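Local coordinates for YerB protein (Bacillus subtilis, PDB 2PSB) that is a putative membrane-attached lipoprotein of unknown function that interacts with the helicase PcrA, an interaction not essential for viability or for repair of UV-induced lesions, at residues Asn230-Glu235 and Thr293-Val298. Residues are numbered along the deposited sequence; the frame is centred on the assembly and turned at random.
Sequences NIFIVE and TWINIV
Phe232 and Val234 alternate with Trp294, Asn296 and Val298 in the in-register backbone pairing of two parallel strands, 230-235 and 293-298, of the DUF3048 C-terminal region; the 57 residues between them include no helix. Five N-H...O bonds join them: Trp294 N gives to Asn230 O at 2.9 Å, Phe232 N to Trp294 O, Asn296 N to Phe232 O, Val234 N to Asn296 O, and Val298 N to Val234 O at 2.7 Å. The two end bonds are nearly straight (177° for Trp294 N), whereas that of Asn296 N bends to 155°. The carbonyls also take CA-H...O contacts, as from Ile295 CA to Phe232 O at 3.2 Å.

Apolar packing follows on the face that carries Phe232, Val234, Ile295 and Ile297. Phe232 and Ile295 run side by side, with CD2 of the ring 3.9 Å from Ile295 CD1. With Val234 CG1 anti to the backbone N (chi1 169°), CG2 lies over the centre of the Phe232 ring, 4.2 Å from Ile295 CG2. On the other face, Ile233 CG2 meets Val298 CG1 at 4.1 Å, while the Trp294 indole leads away to an edge-to-face stack with Phe67.

Strand 255-261 pairs antiparallel with 230-235, and strand 54-59 parallel with 293-298, giving each strand of this buried pair a second partner on its far edge; Ile277 of strand 276-281 packs on Phe232 and Val234.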
loop_
_atom_site.group_PDB
_atom_site.type_symbol
_atom_site.label_atom_id
_atom_site.label_comp_id
_atom_site.label_asym_id
_atom_site.label_seq_id
_atom_site.Cartn_x
_atom_site.Cartn_y
_atom_site.Cartn_z
ATOM N N ASN A 230 3.829 -11.733 -3.179
ATOM C CA ASN A 230 2.758 -11.596 -4.167
ATOM C C ASN A 230 2.789 -10.228 -4.846
ATOM O O ASN A 230 2.939 -9.200 -4.180
ATOM C CB ASN A 230 1.357 -11.766 -3.531
ATOM C CG ASN A 230 1.262 -12.968 -2.596
ATOM O OD1 ASN A 230 1.737 -12.927 -1.467
ATOM N ND2 ASN A 230 0.641 -14.037 -3.068
ATOM N N ILE A 231 2.671 -10.217 -6.171
ATOM C CA ILE A 231 2.621 -8.971 -6.915
ATOM C C ILE A 231 1.254 -9.031 -7.604
ATOM O O ILE A 231 0.985 -9.917 -8.433
ATOM C CB ILE A 231 3.712 -8.837 -8.008
ATOM C CG1 ILE A 231 5.094 -9.265 -7.489
ATOM C CG2 ILE A 231 3.742 -7.388 -8.488
ATOM C CD1 ILE A 231 5.627 -8.483 -6.302
ATOM N N PHE A 232 0.400 -8.079 -7.256
ATOM C CA PHE A 232 -0.945 -8.017 -7.774
ATOM C C PHE A 232 -1.157 -6.726 -8.560
ATOM O O PHE A 232 -1.322 -5.650 -7.970
ATOM C CB PHE A 232 -1.914 -8.105 -6.595
ATOM C CG PHE A 232 -3.356 -8.210 -6.989
ATOM C CD1 PHE A 232 -3.726 -8.609 -8.274
ATOM C CD2 PHE A 232 -4.356 -7.955 -6.053
ATOM C CE1 PHE A 232 -5.063 -8.748 -8.612
ATOM C CE2 PHE A 232 -5.699 -8.093 -6.387
ATOM C CZ PHE A 232 -6.051 -8.494 -7.672
ATOM N N ILE A 233 -1.146 -6.838 -9.886
ATOM C CA ILE A 233 -1.324 -5.681 -10.753
ATOM C C ILE A 233 -2.798 -5.564 -11.077
ATOM O O ILE A 233 -3.382 -6.470 -11.657
ATOM C CB ILE A 233 -0.473 -5.833 -12.054
ATOM C CG1 ILE A 233 0.999 -6.001 -11.663
ATOM C CG2 ILE A 233 -0.655 -4.612 -12.975
ATOM C CD1 ILE A 233 1.927 -6.332 -12.806
ATOM N N VAL A 234 -3.395 -4.445 -10.675
ATOM C CA VAL A 234 -4.816 -4.205 -10.884
ATOM C C VAL A 234 -5.119 -3.076 -11.872
ATOM O O VAL A 234 -4.560 -1.987 -11.770
ATOM C CB VAL A 234 -5.492 -3.921 -9.516
ATOM C CG1 VAL A 234 -6.905 -3.411 -9.699
ATOM C CG2 VAL A 234 -5.508 -5.202 -8.685
ATOM N N GLU A 235 -6.005 -3.350 -12.832
ATOM C CA GLU A 235 -6.390 -2.356 -13.834
ATOM C C GLU A 235 -7.695 -1.702 -13.440
ATOM O O GLU A 235 -8.744 -2.334 -13.447
ATOM C CB GLU A 235 -6.559 -2.995 -15.214
ATOM C CG GLU A 235 -6.834 -1.970 -16.318
ATOM C CD GLU A 235 -6.861 -2.582 -17.710
ATOM O OE1 GLU A 235 -7.828 -3.308 -18.038
ATOM O OE2 GLU A 235 -5.906 -2.343 -18.482
ATOM N N THR A 293 2.438 -8.745 0.444
ATOM C CA THR A 293 1.816 -8.529 -0.863
ATOM C C THR A 293 1.910 -7.078 -1.306
ATOM O O THR A 293 1.641 -6.158 -0.535
ATOM C CB THR A 293 0.317 -8.924 -0.864
ATOM O OG1 THR A 293 0.192 -10.327 -0.629
ATOM C CG2 THR A 293 -0.341 -8.579 -2.210
ATOM N N TRP A 294 2.311 -6.886 -2.555
ATOM C CA TRP A 294 2.401 -5.555 -3.139
ATOM C C TRP A 294 1.404 -5.456 -4.278
ATOM O O TRP A 294 1.441 -6.250 -5.222
ATOM C CB TRP A 294 3.790 -5.272 -3.673
ATOM C CG TRP A 294 4.633 -4.487 -2.729
ATOM C CD1 TRP A 294 5.165 -4.928 -1.547
ATOM C CD2 TRP A 294 5.108 -3.147 -2.907
ATOM N NE1 TRP A 294 5.950 -3.952 -0.988
ATOM C CE2 TRP A 294 5.932 -2.847 -1.799
ATOM C CE3 TRP A 294 4.917 -2.169 -3.894
ATOM C CZ2 TRP A 294 6.572 -1.611 -1.647
ATOM C CZ3 TRP A 294 5.549 -0.940 -3.746
ATOM C CH2 TRP A 294 6.367 -0.670 -2.629
ATOM N N ILE A 295 0.512 -4.480 -4.175
ATOM C CA ILE A 295 -0.518 -4.254 -5.180
ATOM C C ILE A 295 -0.205 -2.998 -5.973
ATOM O O ILE A 295 0.021 -1.919 -5.404
ATOM C CB ILE A 295 -1.921 -4.096 -4.531
ATOM C CG1 ILE A 295 -2.249 -5.341 -3.701
ATOM C CG2 ILE A 295 -2.984 -3.871 -5.614
ATOM C CD1 ILE A 295 -3.646 -5.401 -3.206
ATOM N N ASN A 296 -0.180 -3.152 -7.292
ATOM C CA ASN A 296 0.073 -2.040 -8.195
ATOM C C ASN A 296 -1.153 -1.727 -9.012
ATOM O O ASN A 296 -1.561 -2.522 -9.855
ATOM C CB ASN A 296 1.208 -2.370 -9.152
ATOM C CG ASN A 296 2.532 -1.951 -8.624
ATOM O OD1 ASN A 296 2.903 -0.782 -8.716
ATOM N ND2 ASN A 296 3.258 -2.888 -8.050
ATOM N N ILE A 297 -1.757 -0.576 -8.761
ATOM C CA ILE A 297 -2.924 -0.197 -9.528
ATOM C C ILE A 297 -2.456 0.601 -10.748
ATOM O O ILE A 297 -1.662 1.545 -10.635
ATOM C CB ILE A 297 -3.896 0.624 -8.667
ATOM C CG1 ILE A 297 -4.565 -0.306 -7.646
ATOM C CG2 ILE A 297 -4.945 1.323 -9.558
ATOM C CD1 ILE A 297 -5.180 0.416 -6.446
ATOM N N VAL A 298 -2.936 0.194 -11.916
ATOM C CA VAL A 298 -2.572 0.855 -13.167
ATOM C C VAL A 298 -3.814 1.187 -13.985
ATOM O O VAL A 298 -4.818 0.488 -13.902
ATOM C CB VAL A 298 -1.663 -0.064 -14.043
ATOM C CG1 VAL A 298 -0.483 -0.558 -13.228
ATOM C CG2 VAL A 298 -2.474 -1.238 -14.585
#